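PDB 4Q53: uncharacterized protein from Bacteroides uniformis, which is of unknown function but adopts a cystatin-like fold of the NTF2 clan, a curved mixed beta-sheet packed against helices. Local coordinates for residues A[28-33]-A[101-106]; A[60-65]-A[72-77]. All blocks are in the same frame, centred on the assembly; numbering follows the deposited sequence.

Contact 1: A[28-33]-A[101-106]; sequences VDLIIQ and HQIRID
Strands 28-32 and 101-106 run parallel, 11° apart, and Asp-29, Ile-31 and Gln-33 exchange five backbone hydrogen bonds with His-101, Ile-103 and Ile-105; this is the parallel pair in the mixed sheet of the cystatin-like fold. Val-28 CA, Leu-30 CA and Ile-32 CA add CA-H...O contacts to the same three carbonyls of strand 101-106. On the helix-covered face Leu-30 and Ile-103 run alongside each other in the same direction, with Leu-30 CD2, in the conformer given, 3.7 Å from Ile-103 CB. Ile-32 CG2 sits 4.3 Å from Ile-105 CB, and both residues also touch Phe-51 of helix 41-54. The other face is more polar. Ile-31 carries CG1 beside its own backbone N (chi1 -51°), which lets CD1 reach back across the extended chain of Gln-102, 3.7 Å from Gln-102 CD. The Asp-29 carboxylate stands next to the His-101 ring, planes 69° apart, and spends OD1 on His-38 ND1. At the far end, in the conformer given, Gln-33 OE1 accepts from Lys-107 N. Water 1 joins the polar ends across the strands: it donates to Asp-29 OD2 at 2.6 Å and accepts from Gln-102 NE2 at 2.8 Å.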
# COMPACT_ATOMS: atom_id res chain seq x y z
N VAL A 28 -4.76 9.71 2.90
CA VAL A 28 -4.50 8.30 3.10
C VAL A 28 -4.20 8.05 4.56
O VAL A 28 -3.35 8.71 5.15
CB VAL A 28 -3.29 7.83 2.27
CG1 VAL A 28 -3.07 6.34 2.44
CG2 VAL A 28 -3.48 8.18 0.80
N ASP A 29 -4.91 7.09 5.13
CA ASP A 29 -4.57 6.60 6.46
C ASP A 29 -3.51 5.52 6.34
O ASP A 29 -3.73 4.51 5.67
CB ASP A 29 -5.82 6.07 7.15
CG ASP A 29 -6.81 7.16 7.42
OD1 ASP A 29 -6.39 8.21 7.93
OD2 ASP A 29 -8.00 6.98 7.10
N LEU A 30 -2.38 5.74 7.00
CA LEU A 30 -1.33 4.75 7.06
C LEU A 30 -1.26 4.19 8.46
O LEU A 30 -1.36 4.95 9.43
CB LEU A 30 0.01 5.38 6.67
CG LEU A 30 0.04 6.03 5.29
CD1 LEU A 30 1.33 6.79 5.09
CD2 LEU A 30 -0.15 4.98 4.20
N ILE A 31 -1.10 2.88 8.56
CA ILE A 31 -0.85 2.26 9.86
C ILE A 31 0.31 1.30 9.63
O ILE A 31 0.12 0.23 9.07
CB ILE A 31 -2.06 1.52 10.45
CG1 ILE A 31 -3.31 2.39 10.47
CG2 ILE A 31 -1.76 1.09 11.87
CD1 ILE A 31 -4.18 2.26 9.26
N ILE A 32 1.50 1.69 10.05
CA ILE A 32 2.71 0.96 9.74
C ILE A 32 3.36 0.60 11.04
O ILE A 32 3.77 1.48 11.78
CB ILE A 32 3.67 1.81 8.88
CG1 ILE A 32 2.98 2.26 7.59
CG2 ILE A 32 4.92 1.04 8.59
CD1 ILE A 32 3.82 3.06 6.67
N GLN A 33 3.46 -0.69 11.34
CA GLN A 33 3.96 -1.11 12.66
C GLN A 33 3.24 -0.39 13.79
O GLN A 33 3.85 0.10 14.74
CB GLN A 33 5.48 -0.88 12.77
CG GLN A 33 6.31 -1.89 12.02
CD GLN A 33 5.83 -3.30 12.24
OE1 GLN A 33 5.07 -3.84 11.43
NE2 GLN A 33 6.22 -3.91 13.37
N HIS A 101 -7.16 4.58 0.05
CA HIS A 101 -7.59 5.37 1.19
C HIS A 101 -6.91 4.92 2.50
O HIS A 101 -6.80 5.70 3.45
CB HIS A 101 -9.10 5.24 1.32
CG HIS A 101 -9.67 5.88 2.54
ND1 HIS A 101 -9.55 7.23 2.81
CD2 HIS A 101 -10.36 5.35 3.58
CE1 HIS A 101 -10.14 7.50 3.95
NE2 HIS A 101 -10.64 6.38 4.44
N GLN A 102 -6.48 3.66 2.57
CA GLN A 102 -5.79 3.15 3.76
C GLN A 102 -4.77 2.10 3.36
O GLN A 102 -5.05 1.24 2.51
CB GLN A 102 -6.79 2.56 4.78
CG GLN A 102 -6.15 2.03 6.06
CD GLN A 102 -7.18 1.63 7.11
OE1 GLN A 102 -7.18 0.52 7.60
NE2 GLN A 102 -8.04 2.58 7.49
N ILE A 103 -3.59 2.18 3.98
CA ILE A 103 -2.57 1.14 3.88
C ILE A 103 -2.21 0.73 5.30
O ILE A 103 -1.82 1.57 6.11
CB ILE A 103 -1.29 1.64 3.18
CG1 ILE A 103 -1.62 2.19 1.79
CG2 ILE A 103 -0.24 0.55 3.13
CD1 ILE A 103 -0.44 2.75 1.04
N ARG A 104 -2.32 -0.56 5.58
CA ARG A 104 -1.86 -1.15 6.82
C ARG A 104 -0.71 -2.08 6.50
O ARG A 104 -0.81 -2.90 5.58
CB ARG A 104 -2.99 -1.93 7.51
CG ARG A 104 -2.59 -2.54 8.84
CD ARG A 104 -3.70 -3.36 9.51
NE ARG A 104 -3.09 -4.30 10.45
CZ ARG A 104 -2.84 -5.59 10.19
NH1 ARG A 104 -3.21 -6.18 9.05
NH2 ARG A 104 -2.22 -6.32 11.11
N ILE A 105 0.36 -1.97 7.27
CA ILE A 105 1.54 -2.81 7.10
C ILE A 105 1.91 -3.31 8.49
O ILE A 105 2.16 -2.51 9.40
CB ILE A 105 2.72 -2.02 6.49
CG1 ILE A 105 2.33 -1.50 5.10
CG2 ILE A 105 3.98 -2.90 6.45
CD1 ILE A 105 3.39 -0.66 4.43
N ASP A 106 1.93 -4.62 8.67
CA ASP A 106 2.20 -5.21 9.97
C ASP A 106 3.19 -6.34 9.88
O ASP A 106 3.02 -7.27 9.09
CB ASP A 106 0.96 -5.68 10.64
CG ASP A 106 1.21 -5.85 12.12
OD1 ASP A 106 1.34 -4.80 12.81
OD2 ASP A 106 1.38 -6.99 12.58
O HOH W 1 -9.22 4.80 6.33
O HOH W 2 4.35 -6.77 14.03

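Contact 2: A[60-65]-A[72-77]; sequences FNVNHQ and GFVIGI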
# COMPACT_ATOMS: atom_id res chain seq x y z
N PHE A 60 6.15 -9.47 -3.39
CA PHE A 60 4.83 -9.16 -2.86
C PHE A 60 3.86 -10.12 -3.53
O PHE A 60 3.79 -10.18 -4.75
CB PHE A 60 4.44 -7.71 -3.13
CG PHE A 60 3.10 -7.33 -2.57
CD1 PHE A 60 2.83 -7.49 -1.23
CD2 PHE A 60 2.11 -6.83 -3.39
CE1 PHE A 60 1.59 -7.14 -0.70
CE2 PHE A 60 0.89 -6.48 -2.87
CZ PHE A 60 0.63 -6.65 -1.52
N ASN A 61 3.15 -10.87 -2.71
CA ASN A 61 2.19 -11.83 -3.21
C ASN A 61 0.84 -11.61 -2.58
O ASN A 61 0.70 -11.66 -1.35
CB ASN A 61 2.66 -13.25 -2.94
CG ASN A 61 3.87 -13.62 -3.79
OD1 ASN A 61 3.74 -13.99 -4.95
ND2 ASN A 61 5.06 -13.52 -3.21
N VAL A 62 -0.15 -11.39 -3.42
CA VAL A 62 -1.52 -11.16 -3.00
C VAL A 62 -2.22 -12.49 -2.77
O VAL A 62 -2.02 -13.43 -3.53
CB VAL A 62 -2.26 -10.33 -4.06
CG1 VAL A 62 -3.73 -10.15 -3.72
CG2 VAL A 62 -1.58 -8.98 -4.22
N ASN A 63 -3.04 -12.55 -1.73
CA ASN A 63 -3.87 -13.74 -1.47
C ASN A 63 -5.37 -13.48 -1.38
O ASN A 63 -6.14 -14.42 -1.30
CB ASN A 63 -3.37 -14.50 -0.24
CG ASN A 63 -1.98 -15.04 -0.44
OD1 ASN A 63 -1.75 -15.86 -1.32
ND2 ASN A 63 -1.02 -14.56 0.35
N HIS A 64 -5.79 -12.22 -1.41
CA HIS A 64 -7.22 -11.92 -1.43
C HIS A 64 -7.40 -10.51 -1.93
O HIS A 64 -6.75 -9.58 -1.44
CB HIS A 64 -7.76 -12.05 -0.03
CG HIS A 64 -9.24 -12.16 0.12
ND1 HIS A 64 -10.16 -12.35 -0.89
CD2 HIS A 64 -9.96 -12.16 1.27
CE1 HIS A 64 -11.38 -12.42 -0.36
NE2 HIS A 64 -11.27 -12.34 0.95
N GLN A 65 -8.29 -10.33 -2.90
CA GLN A 65 -8.62 -9.00 -3.37
C GLN A 65 -10.04 -8.97 -3.88
O GLN A 65 -10.61 -10.01 -4.23
CB GLN A 65 -7.65 -8.57 -4.47
CG GLN A 65 -7.55 -9.52 -5.61
CD GLN A 65 -6.47 -9.14 -6.58
OE1 GLN A 65 -6.46 -8.04 -7.12
NE2 GLN A 65 -5.52 -10.04 -6.79
N GLY A 72 -12.80 -1.24 -2.57
CA GLY A 72 -12.11 -2.47 -2.88
C GLY A 72 -10.96 -2.70 -1.92
O GLY A 72 -10.67 -1.84 -1.10
N PHE A 73 -10.33 -3.86 -2.01
CA PHE A 73 -9.26 -4.21 -1.10
C PHE A 73 -8.28 -5.16 -1.77
O PHE A 73 -8.65 -5.93 -2.67
CB PHE A 73 -9.82 -4.87 0.18
CG PHE A 73 -10.45 -6.21 -0.05
CD1 PHE A 73 -11.79 -6.31 -0.41
CD2 PHE A 73 -9.71 -7.37 0.08
CE1 PHE A 73 -12.37 -7.55 -0.64
CE2 PHE A 73 -10.29 -8.60 -0.15
CZ PHE A 73 -11.61 -8.69 -0.51
N VAL A 74 -7.03 -5.10 -1.31
CA VAL A 74 -5.95 -6.02 -1.66
C VAL A 74 -5.22 -6.41 -0.36
O VAL A 74 -4.85 -5.55 0.44
CB VAL A 74 -4.96 -5.36 -2.64
CG1 VAL A 74 -3.73 -6.24 -2.83
CG2 VAL A 74 -5.65 -5.07 -3.96
N ILE A 75 -5.03 -7.72 -0.17
CA ILE A 75 -4.34 -8.25 0.99
C ILE A 75 -3.24 -9.17 0.53
O ILE A 75 -3.47 -10.08 -0.27
CB ILE A 75 -5.31 -9.04 1.92
CG1 ILE A 75 -6.46 -8.13 2.34
CG2 ILE A 75 -4.59 -9.57 3.16
CD1 ILE A 75 -7.58 -8.85 3.02
N GLY A 76 -2.03 -8.97 1.03
CA GLY A 76 -0.92 -9.80 0.63
C GLY A 76 0.23 -9.77 1.59
O GLY A 76 0.20 -9.07 2.62
N ILE A 77 1.27 -10.50 1.23
CA ILE A 77 2.48 -10.63 2.03
C ILE A 77 3.66 -10.02 1.29
O ILE A 77 3.96 -10.37 0.15
CB ILE A 77 2.81 -12.10 2.36
CG1 ILE A 77 1.69 -12.78 3.12
CG2 ILE A 77 4.10 -12.22 3.14
CD1 ILE A 77 1.59 -12.41 4.54
O HOH W 3 5.71 -12.41 -0.72
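His-64 and Phe-73 meet edge to face across the beta hairpin of strands 57-67 and 71-80, at a classic beta bulge of the cystatin-like sheet. The ring planes stand 84° apart with centroids 4.9 Å from each other. Phe-73 CE2 comes down over the centre of the imidazole, and one face of the phenyl ring lies against Gln-65 C, offset toward the rim. Phe-73 holds CG between its backbone N and carbonyl carbon (chi1 67°), which stands the ring up against His-64 and Gln-65. In the bulge two residues, Asn-63 and His-64, are set against the single Ile-75: Ile-75 O accepts from Asn-63 N and only weakly from His-64 N, while Ile-75 N returns a bond to His-64 O.

On the face toward helix 6-14, Val-62 and Val-74 lie nearly perpendicular, with Val-62 CG2 3.7 Å from Val-74 CG1. With CG anti to the backbone N (chi1 -178°), the Phe-60 ring is carried toward strand 71-80, where CE1 lies 3.7 Å from Gly-76 C and CD1 3.4 Å from Ile-77 O. Gly-76 makes room for this: a side chain there would run into Asn-61 O and crowd the Phe-60 ring. The ring also meets Phe-12 and Ile-9 of the helix. A serine here would probably open a gap beside Gly-76 and take from Phe-12 the ring it meets. Asn-61 and Ile-77 form a hydrogen-bonded pair through both backbone amides, and water 3 spans the same two residues, accepting from Asn-61 ND2 and donating to Ile-77 O, each at 2.8 Å.

How the contacts relate
Both contacts belong to one curved sheet, with centres 14 Å apart and nearest atoms about 7 Å apart; along the chain, contact 2 falls wholly within the residues between the two strands of contact 1. Contact 1 pairs strands distant in sequence, in regular parallel register, and lies nearer the centre of the chain. Contact 2 joins neighbouring strands of a hairpin, antiparallel and interrupted by a bulge, with more exposed residues. Each has a largely apolar face against a helix, 41-54 for contact 1 and 6-14 for contact 2. Their other faces both mix aliphatic and amide groups, but contact 1 adds charged Asp-29 and Arg-104, contact 2 an aromatic pair.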